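Local atomic coordinates of Cow rumen GH26 endo-mannanase (Metagenome, PDB entry 6UEH), a protein that hydrolyses internal beta-1,4-mannosidic bonds of mannans such as galactomannan, probably with a GH26 TIM-barrel domain that is joined to a CBM6-type accessory domain. Residues A[60-65]-A[129-134]; A[78-83]-A[103-108]; A[223-228]-A[302-307]; A[298-303]-A[352-357]. All blocks are in the same frame, centred on the assembly; numbering follows the deposited sequence.

Contact 1: A[60-65]-A[129-134]; sequences MYQFTA and TVEEAT
Q62 and E131 form an antiparallel hydrogen-bonded pair: Q62 N donates to E131 O over 2.6 Å, and E131 N returns a bond to Q62 O at 2.9 Å (168° at the hydrogen). T64 and T129 make the second such pair, with T129 N to T64 O at 2.7 Å. Where strand 123-132 ends, A133 N still reaches M60 O (3.1 Å), but from 36° above the carbonyl plane, so the bonding carries on one residue past the strand with poorer geometry.

Waters extend the polar pattern. One lies between T64 OG1, T129 O and E131 OE2, and another joins Y61 OH to E132 OE2. The amide of Q62 stands at 90° to the carboxylate plane of E131, and its NE2 is bonded to D101, beyond the pair; OE1 takes a water that also meets T134 N.

F63 and V130 pack on the opposite face. V130 places CG1 over one face of the F63 ring and brings CG2 within 3.8 Å of F63 CE2. V130 CG1 also lies 4.0 Å from Y61 CB. Separately, at the strand end, the Y61 ring lies beside the E132 side chain, its CE2 3.8 Å from E132 CG.

This CBM6 beta-sandwich sheet is therefore two-sided: F63 and V130 are buried in apolar surroundings, whereas Q62, T64, T129 and E131 form a more accessible, partly hydrated polar face.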
# COMPACT_ATOMS: atom_id res chain seq x y z
N MET A 60 -13.93 15.79 2.06
CA MET A 60 -12.72 15.87 1.25
C MET A 60 -12.84 16.96 0.20
O MET A 60 -13.89 17.13 -0.42
CB MET A 60 -12.43 14.52 0.58
CG MET A 60 -12.15 13.39 1.56
SD MET A 60 -10.67 13.70 2.55
CE MET A 60 -9.38 13.46 1.33
N TYR A 61 -11.76 17.70 -0.01
CA TYR A 61 -11.77 18.84 -0.91
C TYR A 61 -10.54 18.89 -1.81
O TYR A 61 -9.43 18.56 -1.37
CB TYR A 61 -11.91 20.14 -0.11
CG TYR A 61 -13.28 20.31 0.49
CD1 TYR A 61 -13.60 19.73 1.72
CD2 TYR A 61 -14.27 21.03 -0.17
CE1 TYR A 61 -14.86 19.87 2.27
CE2 TYR A 61 -15.53 21.17 0.37
CZ TYR A 61 -15.83 20.60 1.59
OH TYR A 61 -17.08 20.74 2.13
N GLN A 62 -10.74 19.29 -3.06
CA GLN A 62 -9.67 19.37 -4.04
C GLN A 62 -8.99 20.74 -4.00
O GLN A 62 -9.66 21.77 -4.04
CB GLN A 62 -10.21 19.09 -5.44
CG GLN A 62 -9.22 19.35 -6.56
CD GLN A 62 -8.06 18.38 -6.55
OE1 GLN A 62 -8.24 17.17 -6.42
NE2 GLN A 62 -6.84 18.91 -6.69
N PHE A 63 -7.66 20.73 -3.93
CA PHE A 63 -6.90 21.97 -3.87
C PHE A 63 -6.07 22.17 -5.13
O PHE A 63 -5.27 21.32 -5.51
CB PHE A 63 -6.00 21.98 -2.63
CG PHE A 63 -6.76 21.98 -1.34
CD1 PHE A 63 -7.25 20.80 -0.81
CD2 PHE A 63 -7.01 23.17 -0.67
CE1 PHE A 63 -7.97 20.80 0.37
CE2 PHE A 63 -7.72 23.18 0.51
CZ PHE A 63 -8.20 21.99 1.03
N THR A 64 -6.29 23.31 -5.79
CA THR A 64 -5.58 23.65 -7.01
C THR A 64 -5.13 25.10 -6.93
O THR A 64 -5.77 25.92 -6.27
CB THR A 64 -6.46 23.42 -8.26
OG1 THR A 64 -7.12 22.16 -8.15
CG2 THR A 64 -5.63 23.46 -9.53
N ALA A 65 -4.02 25.43 -7.59
CA ALA A 65 -3.55 26.81 -7.60
C ALA A 65 -2.87 27.14 -8.92
O ALA A 65 -2.24 26.28 -9.54
CB ALA A 65 -2.61 27.06 -6.43
N THR A 129 -7.67 27.67 -5.62
CA THR A 129 -9.04 27.18 -5.80
C THR A 129 -9.33 25.95 -4.95
O THR A 129 -8.55 24.99 -4.95
CB THR A 129 -9.32 26.85 -7.29
OG1 THR A 129 -9.25 28.05 -8.06
CG2 THR A 129 -10.69 26.23 -7.46
N VAL A 130 -10.44 25.99 -4.22
CA VAL A 130 -10.89 24.86 -3.43
C VAL A 130 -12.24 24.36 -3.94
O VAL A 130 -13.20 25.12 -4.02
CB VAL A 130 -11.01 25.21 -1.94
CG1 VAL A 130 -11.40 23.99 -1.12
CG2 VAL A 130 -9.70 25.80 -1.42
N GLU A 131 -12.29 23.08 -4.29
CA GLU A 131 -13.52 22.46 -4.80
C GLU A 131 -13.87 21.23 -3.98
O GLU A 131 -13.00 20.64 -3.34
CB GLU A 131 -13.36 22.07 -6.27
CG GLU A 131 -13.08 23.23 -7.20
CD GLU A 131 -12.52 22.79 -8.53
OE1 GLU A 131 -13.20 22.98 -9.56
OE2 GLU A 131 -11.40 22.24 -8.54
N GLU A 132 -15.14 20.84 -4.00
CA GLU A 132 -15.53 19.55 -3.44
C GLU A 132 -14.80 18.46 -4.21
O GLU A 132 -14.72 18.50 -5.44
CB GLU A 132 -17.05 19.36 -3.50
CG GLU A 132 -17.80 20.31 -2.58
CD GLU A 132 -19.31 20.21 -2.73
OE1 GLU A 132 -19.77 19.63 -3.73
OE2 GLU A 132 -20.03 20.71 -1.84
N ALA A 133 -14.25 17.49 -3.48
CA ALA A 133 -13.40 16.47 -4.10
C ALA A 133 -14.19 15.59 -5.05
O ALA A 133 -15.37 15.32 -4.84
CB ALA A 133 -12.73 15.62 -3.03
N THR A 134 -13.53 15.15 -6.11
CA THR A 134 -14.07 14.14 -7.00
C THR A 134 -13.14 12.94 -6.96
O THR A 134 -11.92 13.09 -7.03
CB THR A 134 -14.22 14.65 -8.45
OG1 THR A 134 -12.93 14.96 -8.98
CG2 THR A 134 -15.09 15.90 -8.48
O HOH W 1 -19.45 20.96 0.79
O HOH W 2 -10.62 15.88 -6.36
O HOH W 3 -9.39 22.96 -6.97

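Contact 2: A[78-83]-A[103-108]; sequences QTISVN and GMHRLN
R106 and V82 meet through the R106 backbone, with V82 CG1 3.5 Å from R106 O, while the R106 side chain runs away from V82 and is gripped elsewhere. Its NE donates to N108 OD1 at 2.8 Å, in the plane of the acceptor carbonyl but with OD1 29° out of the guanidinium plane. Salt bridges to D58 and to E441 hold the NH2 and NH1 ends; since E441 lies in the GH26 sequence range, this arginine ties the CBM6 domain to the catalytic module.

Everything that crosses between the segments themselves is van der Waals contact. V82 carries most of it. CG1 stands anti to the backbone N (chi1 177°), which aims it at strand 97-107, where it touches L107 CD2 at 3.7 Å; the V82 and L107 side chains cross at about a right angle. The other V82 methyl, CG2, lies 4.4 Å from H105 CB. Two residues back, I80 CG2 approaches H105 NE2 obliquely at 4.2 Å. That nitrogen is hydrogen-bonded to F102 O, so the imidazole meets I80 with its polar end already engaged.

Such a pattern is expected between the layers of a beta-sandwich. The short strand axes run 8.4 Å apart at 24°, too far for backbone pairing. Strand 76-82 lies between 110-117 and 85-94 in the four-stranded sheet, strand 97-107 pairs with 59-69 in the other, and F63 and F116 join I80 in the interior between them.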
# COMPACT_ATOMS: atom_id res chain seq x y z
N GLN A 78 7.23 21.96 -2.22
CA GLN A 78 6.31 22.91 -1.63
C GLN A 78 5.42 22.20 -0.63
O GLN A 78 5.29 20.97 -0.66
CB GLN A 78 5.46 23.60 -2.71
CG GLN A 78 6.27 24.36 -3.74
CD GLN A 78 7.09 25.48 -3.14
OE1 GLN A 78 6.64 26.18 -2.23
NE2 GLN A 78 8.30 25.66 -3.65
N THR A 79 4.79 22.96 0.26
CA THR A 79 3.98 22.37 1.31
C THR A 79 2.63 23.06 1.45
O THR A 79 2.56 24.25 1.76
CB THR A 79 4.70 22.40 2.67
OG1 THR A 79 5.87 21.58 2.60
CG2 THR A 79 3.79 21.89 3.78
N ILE A 80 1.56 22.31 1.22
CA ILE A 80 0.22 22.79 1.53
C ILE A 80 -0.18 22.20 2.87
O ILE A 80 0.17 21.07 3.20
CB ILE A 80 -0.81 22.45 0.43
CG1 ILE A 80 -2.15 23.15 0.70
CG2 ILE A 80 -0.98 20.94 0.28
CD1 ILE A 80 -3.14 23.06 -0.43
N SER A 81 -0.90 22.98 3.67
CA SER A 81 -1.21 22.58 5.03
C SER A 81 -2.66 22.88 5.37
O SER A 81 -3.16 23.97 5.09
CB SER A 81 -0.27 23.28 6.01
OG SER A 81 -0.56 22.93 7.35
N VAL A 82 -3.33 21.91 5.97
CA VAL A 82 -4.68 22.12 6.48
C VAL A 82 -4.63 22.05 8.00
O VAL A 82 -4.43 20.98 8.58
CB VAL A 82 -5.67 21.08 5.94
CG1 VAL A 82 -7.05 21.31 6.55
CG2 VAL A 82 -5.74 21.17 4.42
N ASN A 83 -4.83 23.21 8.63
CA ASN A 83 -4.64 23.37 10.06
C ASN A 83 -3.25 22.88 10.46
O ASN A 83 -2.25 23.49 10.08
CB ASN A 83 -5.75 22.65 10.84
CG ASN A 83 -7.09 23.36 10.71
OD1 ASN A 83 -7.16 24.59 10.74
ND2 ASN A 83 -8.16 22.59 10.57
N GLY A 103 -3.67 18.22 -4.56
CA GLY A 103 -4.29 17.05 -3.97
C GLY A 103 -5.65 17.23 -3.32
O GLY A 103 -6.18 18.34 -3.23
N MET A 104 -6.22 16.12 -2.88
CA MET A 104 -7.49 16.13 -2.16
C MET A 104 -7.23 15.88 -0.68
O MET A 104 -6.59 14.89 -0.32
CB MET A 104 -8.45 15.07 -2.69
CG MET A 104 -8.29 14.75 -4.16
SD MET A 104 -9.34 13.36 -4.64
CE MET A 104 -8.77 13.07 -6.31
N HIS A 105 -7.71 16.77 0.17
CA HIS A 105 -7.42 16.66 1.59
C HIS A 105 -8.64 16.94 2.45
O HIS A 105 -9.60 17.58 2.02
CB HIS A 105 -6.27 17.61 1.96
CG HIS A 105 -5.07 17.45 1.08
ND1 HIS A 105 -4.31 16.30 1.08
CD2 HIS A 105 -4.52 18.27 0.16
CE1 HIS A 105 -3.33 16.42 0.20
NE2 HIS A 105 -3.43 17.61 -0.37
N ARG A 106 -8.60 16.43 3.67
CA ARG A 106 -9.74 16.50 4.57
C ARG A 106 -9.89 17.89 5.19
O ARG A 106 -8.94 18.43 5.76
CB ARG A 106 -9.60 15.45 5.67
CG ARG A 106 -10.72 15.40 6.69
CD ARG A 106 -10.59 14.14 7.53
NE ARG A 106 -11.53 14.09 8.65
CZ ARG A 106 -11.69 13.03 9.43
NH1 ARG A 106 -10.97 11.94 9.21
NH2 ARG A 106 -12.56 13.07 10.43
N LEU A 107 -11.07 18.46 5.04
CA LEU A 107 -11.46 19.63 5.82
C LEU A 107 -12.39 19.16 6.93
O LEU A 107 -13.27 18.33 6.69
CB LEU A 107 -12.14 20.69 4.96
CG LEU A 107 -11.31 21.34 3.86
CD1 LEU A 107 -12.07 22.50 3.25
CD2 LEU A 107 -9.96 21.80 4.39
N ASN A 108 -12.19 19.68 8.13
CA ASN A 108 -13.00 19.25 9.26
C ASN A 108 -14.03 20.30 9.66
O ASN A 108 -13.87 21.48 9.36
CB ASN A 108 -12.09 18.90 10.44
CG ASN A 108 -11.30 17.63 10.20
OD1 ASN A 108 -11.85 16.61 9.80
ND2 ASN A 108 -9.99 17.70 10.42

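Contact 3: A[223-228]-A[302-307]; sequences RVIEWV and EKVPLI
Helix 220-230 passes alongside the turn that leads into strand 306-309, with the CA atoms of I225 and V304 6.8 Å apart, the nearest backbone pair across the two segments. The fold is the TIM barrel of family GH26, and the turn closes helix 280-301 with a Schellman motif: K303, at positive phi (58°), is the C-prime residue, with V304 N bonded to L299 O and K303 N to Q300 O. The reversal redirects the chain toward the barrel wall and presents V304 to the neighbouring helix.

V304 carries the contact. With CG1 anti to the backbone N (chi1 176°), that methyl rests against two residues one helical turn apart, 4.1 Å from V224 CG1 and 3.9 Å from V228 CG2. The spacing of those two valines is set by the helix itself, in which V228 N donates to V224 O. On the other V304 branch, CG2 reaches I225 CG1 at a looser 4.4 Å.

The edges of the patch differ in character. I225 extends outward across the aliphatic part of E302, near the protein surface, whereas V224 and V228 also rest on A235 of strand 234-238, the strand beside 306-309 in the barrel. L299 adds its side chain to V224 and I225, so the end of helix 280-301 shares in the same apolar layer outside the strands. At the outer margin, I225 CD1 lies 4.1 Å from E302 CG, a methyl against a methylene below the carboxylate.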
# COMPACT_ATOMS: atom_id res chain seq x y z
N ARG A 223 -5.26 -26.16 5.56
CA ARG A 223 -6.00 -25.07 6.19
C ARG A 223 -6.50 -24.06 5.16
O ARG A 223 -7.56 -23.46 5.35
CB ARG A 223 -5.14 -24.36 7.25
CG ARG A 223 -4.94 -25.18 8.52
CD ARG A 223 -4.29 -24.37 9.64
NE ARG A 223 -3.01 -23.81 9.23
CZ ARG A 223 -1.86 -24.48 9.25
NH1 ARG A 223 -1.84 -25.75 9.65
NH2 ARG A 223 -0.74 -23.89 8.86
N VAL A 224 -5.76 -23.88 4.07
CA VAL A 224 -6.21 -23.01 2.99
C VAL A 224 -7.47 -23.60 2.34
O VAL A 224 -8.45 -22.89 2.11
CB VAL A 224 -5.13 -22.81 1.92
CG1 VAL A 224 -5.70 -22.06 0.72
CG2 VAL A 224 -3.93 -22.07 2.49
N ILE A 225 -7.42 -24.90 2.06
CA ILE A 225 -8.56 -25.61 1.50
C ILE A 225 -9.76 -25.53 2.43
O ILE A 225 -10.89 -25.26 2.00
CB ILE A 225 -8.21 -27.08 1.22
CG1 ILE A 225 -7.15 -27.17 0.12
CG2 ILE A 225 -9.46 -27.86 0.83
CD1 ILE A 225 -6.67 -28.57 -0.16
N GLU A 226 -9.52 -25.75 3.72
CA GLU A 226 -10.57 -25.69 4.73
C GLU A 226 -11.22 -24.31 4.74
O GLU A 226 -12.45 -24.20 4.75
CB GLU A 226 -10.00 -26.02 6.11
CG GLU A 226 -11.04 -26.41 7.16
CD GLU A 226 -11.70 -25.21 7.81
OE1 GLU A 226 -11.12 -24.11 7.78
OE2 GLU A 226 -12.82 -25.38 8.35
N TRP A 227 -10.40 -23.27 4.74
CA TRP A 227 -10.89 -21.90 4.81
C TRP A 227 -11.78 -21.56 3.61
O TRP A 227 -12.87 -21.01 3.77
CB TRP A 227 -9.73 -20.91 4.89
CG TRP A 227 -10.16 -19.49 5.11
CD1 TRP A 227 -10.18 -18.48 4.18
CD2 TRP A 227 -10.66 -18.92 6.33
NE1 TRP A 227 -10.65 -17.32 4.75
CE2 TRP A 227 -10.95 -17.57 6.07
CE3 TRP A 227 -10.88 -19.42 7.61
CZ2 TRP A 227 -11.45 -16.71 7.05
CZ3 TRP A 227 -11.37 -18.58 8.58
CH2 TRP A 227 -11.65 -17.23 8.30
N VAL A 228 -11.31 -21.91 2.42
CA VAL A 228 -12.01 -21.55 1.20
C VAL A 228 -13.19 -22.48 0.91
O VAL A 228 -14.32 -22.03 0.75
CB VAL A 228 -11.06 -21.57 -0.02
CG1 VAL A 228 -11.83 -21.35 -1.31
CG2 VAL A 228 -9.97 -20.51 0.14
N GLU A 302 -7.78 -28.72 -6.44
CA GLU A 302 -9.03 -28.66 -5.69
C GLU A 302 -9.79 -27.36 -5.99
O GLU A 302 -10.69 -26.98 -5.24
CB GLU A 302 -8.76 -28.78 -4.19
CG GLU A 302 -7.94 -30.01 -3.80
CD GLU A 302 -8.71 -31.31 -3.92
OE1 GLU A 302 -9.96 -31.26 -4.05
OE2 GLU A 302 -8.08 -32.38 -3.87
N LYS A 303 -9.40 -26.70 -7.08
CA LYS A 303 -10.08 -25.49 -7.57
C LYS A 303 -10.11 -24.38 -6.53
O LYS A 303 -11.14 -23.73 -6.33
CB LYS A 303 -11.50 -25.82 -8.02
CG LYS A 303 -11.56 -26.82 -9.17
CD LYS A 303 -12.99 -27.05 -9.64
CE LYS A 303 -13.02 -27.97 -10.85
NZ LYS A 303 -12.21 -27.42 -11.97
N VAL A 304 -8.97 -24.16 -5.87
CA VAL A 304 -8.86 -23.12 -4.86
C VAL A 304 -8.01 -21.96 -5.38
O VAL A 304 -6.82 -22.13 -5.65
CB VAL A 304 -8.24 -23.64 -3.56
CG1 VAL A 304 -8.05 -22.51 -2.57
CG2 VAL A 304 -9.12 -24.73 -2.96
N PRO A 305 -8.63 -20.78 -5.52
CA PRO A 305 -7.92 -19.56 -5.90
C PRO A 305 -7.17 -18.97 -4.71
O PRO A 305 -7.55 -19.22 -3.57
CB PRO A 305 -9.04 -18.63 -6.36
CG PRO A 305 -10.20 -19.05 -5.52
CD PRO A 305 -10.07 -20.54 -5.35
N LEU A 306 -6.12 -18.21 -4.98
CA LEU A 306 -5.28 -17.67 -3.91
C LEU A 306 -4.75 -16.28 -4.26
O LEU A 306 -4.21 -16.06 -5.34
CB LEU A 306 -4.10 -18.62 -3.63
CG LEU A 306 -3.10 -18.22 -2.56
CD1 LEU A 306 -3.74 -18.27 -1.17
CD2 LEU A 306 -1.86 -19.10 -2.62
N ILE A 307 -4.90 -15.33 -3.34
CA ILE A 307 -4.22 -14.05 -3.47
C ILE A 307 -2.77 -14.27 -3.05
O ILE A 307 -2.44 -14.25 -1.87
CB ILE A 307 -4.87 -12.95 -2.62
CG1 ILE A 307 -6.36 -12.81 -2.98
CG2 ILE A 307 -4.15 -11.62 -2.81
CD1 ILE A 307 -7.13 -11.88 -2.07

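Contact 4: A[298-303]-A[352-357]; sequences RLQDEK and YDLHNL
The last turn of helix 280-301 faces an irregular loop, residues 352-357, and the backbones come closest at Q300 and N356, whose CA atoms are 5.9 Å apart. D353, with positive phi (54°), begins the turn away from helix 334-351.

Q300 bridges the gap almost alone. Its side chain is extended, with CG anti to the backbone N (chi1 -179°), and carries the amide out to the loop, where both ends are used. NE2 donates to D353 O at 3.0 Å along a nearly straight bond (176°), and the acceptor lies in the amide plane. OE1 accepts from H355 N at 2.8 Å, in the carbonyl plane. Two bonds from one flat group fix its rotation and clamp the loop backbone on both sides of L354.

N356 lies alongside the stem of Q300, its ND2 3.7 Å from Q300 CB; ND2 is turned to V304 O, to which it is hydrogen-bonded. H355 NE2 donates to D353 OD1 (2.6 Å) in the plane of the ring but from above the plane of the carboxylate, and ND1 is bonded to D147. Two carboxylates on one imidazole could favour its protonated form.

In the barrel, this loop is the link from helix 334-351 to strand 357-362. L354 packs on L296 and Q297 of helix 280-301, and N356 also pairs by backbone with L306, on the adjoining strand 306-309.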
# COMPACT_ATOMS: atom_id res chain seq x y z
N ARG A 298 -1.73 -28.42 -5.68
CA ARG A 298 -2.76 -29.07 -4.88
C ARG A 298 -3.98 -28.16 -4.77
O ARG A 298 -5.12 -28.61 -4.90
CB ARG A 298 -2.23 -29.43 -3.49
CG ARG A 298 -1.06 -30.41 -3.48
CD ARG A 298 -0.52 -30.59 -2.07
NE ARG A 298 -1.52 -31.21 -1.20
CZ ARG A 298 -1.52 -31.10 0.12
NH1 ARG A 298 -0.59 -30.37 0.73
NH2 ARG A 298 -2.45 -31.70 0.85
N LEU A 299 -3.73 -26.87 -4.53
CA LEU A 299 -4.80 -25.88 -4.49
C LEU A 299 -5.52 -25.82 -5.83
O LEU A 299 -6.75 -25.83 -5.88
CB LEU A 299 -4.26 -24.50 -4.12
CG LEU A 299 -3.68 -24.34 -2.71
CD1 LEU A 299 -3.27 -22.89 -2.46
CD2 LEU A 299 -4.69 -24.81 -1.67
N GLN A 300 -4.76 -25.76 -6.92
CA GLN A 300 -5.35 -25.70 -8.25
C GLN A 300 -6.16 -26.97 -8.54
O GLN A 300 -7.24 -26.90 -9.13
CB GLN A 300 -4.28 -25.49 -9.32
CG GLN A 300 -4.85 -25.41 -10.74
CD GLN A 300 -3.90 -24.76 -11.73
OE1 GLN A 300 -3.89 -23.54 -11.90
NE2 GLN A 300 -3.09 -25.58 -12.40
N ASP A 301 -5.63 -28.11 -8.11
CA ASP A 301 -6.33 -29.39 -8.27
C ASP A 301 -7.70 -29.36 -7.60
O ASP A 301 -8.67 -29.92 -8.13
CB ASP A 301 -5.51 -30.54 -7.68
CG ASP A 301 -4.33 -30.92 -8.55
OD1 ASP A 301 -4.35 -30.62 -9.76
OD2 ASP A 301 -3.38 -31.53 -8.02
N GLU A 302 -7.78 -28.72 -6.44
CA GLU A 302 -9.03 -28.66 -5.69
C GLU A 302 -9.79 -27.36 -5.99
O GLU A 302 -10.69 -26.98 -5.24
CB GLU A 302 -8.76 -28.78 -4.19
CG GLU A 302 -7.94 -30.01 -3.80
CD GLU A 302 -8.71 -31.31 -3.92
OE1 GLU A 302 -9.96 -31.26 -4.05
OE2 GLU A 302 -8.08 -32.38 -3.87
N LYS A 303 -9.40 -26.70 -7.08
CA LYS A 303 -10.08 -25.49 -7.57
C LYS A 303 -10.11 -24.38 -6.53
O LYS A 303 -11.14 -23.73 -6.33
CB LYS A 303 -11.50 -25.82 -8.02
CG LYS A 303 -11.56 -26.82 -9.17
CD LYS A 303 -12.99 -27.05 -9.64
CE LYS A 303 -13.02 -27.97 -10.85
NZ LYS A 303 -12.21 -27.42 -11.97
N TYR A 352 5.07 -24.64 -14.62
CA TYR A 352 4.26 -25.41 -13.67
C TYR A 352 2.77 -25.31 -13.95
O TYR A 352 1.96 -25.92 -13.25
CB TYR A 352 4.57 -24.96 -12.24
CG TYR A 352 5.93 -25.41 -11.77
CD1 TYR A 352 6.15 -26.72 -11.36
CD2 TYR A 352 7.00 -24.53 -11.74
CE1 TYR A 352 7.39 -27.14 -10.93
CE2 TYR A 352 8.26 -24.94 -11.31
CZ TYR A 352 8.44 -26.25 -10.91
OH TYR A 352 9.68 -26.66 -10.48
N ASP A 353 2.41 -24.54 -14.98
CA ASP A 353 1.03 -24.43 -15.46
C ASP A 353 0.05 -24.05 -14.35
O ASP A 353 -1.07 -24.55 -14.29
CB ASP A 353 0.60 -25.76 -16.11
CG ASP A 353 -0.53 -25.58 -17.11
OD1 ASP A 353 -0.66 -24.47 -17.67
OD2 ASP A 353 -1.29 -26.55 -17.33
N LEU A 354 0.48 -23.15 -13.48
CA LEU A 354 -0.37 -22.65 -12.40
C LEU A 354 -1.07 -21.36 -12.80
O LEU A 354 -0.42 -20.39 -13.21
CB LEU A 354 0.46 -22.45 -11.13
CG LEU A 354 0.99 -23.73 -10.48
CD1 LEU A 354 2.09 -23.42 -9.48
CD2 LEU A 354 -0.15 -24.47 -9.80
N HIS A 355 -2.39 -21.33 -12.70
CA HIS A 355 -3.16 -20.19 -13.17
C HIS A 355 -4.25 -19.78 -12.18
O HIS A 355 -5.13 -18.98 -12.51
CB HIS A 355 -3.78 -20.49 -14.53
CG HIS A 355 -2.79 -21.00 -15.54
ND1 HIS A 355 -1.85 -20.18 -16.14
CD2 HIS A 355 -2.58 -22.24 -16.04
CE1 HIS A 355 -1.12 -20.90 -16.97
NE2 HIS A 355 -1.54 -22.15 -16.93
N ASN A 356 -4.18 -20.33 -10.98
CA ASN A 356 -5.19 -20.07 -9.95
C ASN A 356 -4.77 -18.94 -9.01
O ASN A 356 -5.34 -18.78 -7.93
CB ASN A 356 -5.45 -21.34 -9.14
CG ASN A 356 -4.19 -21.85 -8.45
OD1 ASN A 356 -3.09 -21.74 -8.98
ND2 ASN A 356 -4.36 -22.43 -7.26
N LEU A 357 -3.79 -18.16 -9.42
CA LEU A 357 -3.18 -17.17 -8.55
C LEU A 357 -3.56 -15.74 -8.90
O LEU A 357 -3.60 -15.37 -10.08
CB LEU A 357 -1.66 -17.30 -8.58
CG LEU A 357 -1.09 -18.70 -8.33
CD1 LEU A 357 0.42 -18.70 -8.46
CD2 LEU A 357 -1.53 -19.22 -6.96

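Overall arrangement
The contacts fall into two clusters on opposite sides of the chain's centre, about 43 to 46 Å apart between centres. Contacts 1 and 2 belong to the CBM6 sandwich: one is backbone pairing within a sheet, the other apolar packing between sheets, and strands 59-69 and 97-107 join them directly through F63 N to G103 O and Y61 O to H105 N. Contacts 3 and 4 share E302 and K303 in the GH26 barrel, yet contact 3 is held by methyl groups and contact 4 by an amide clamp. Contact 2 is the most buried; the other three mix buried and exposed residues.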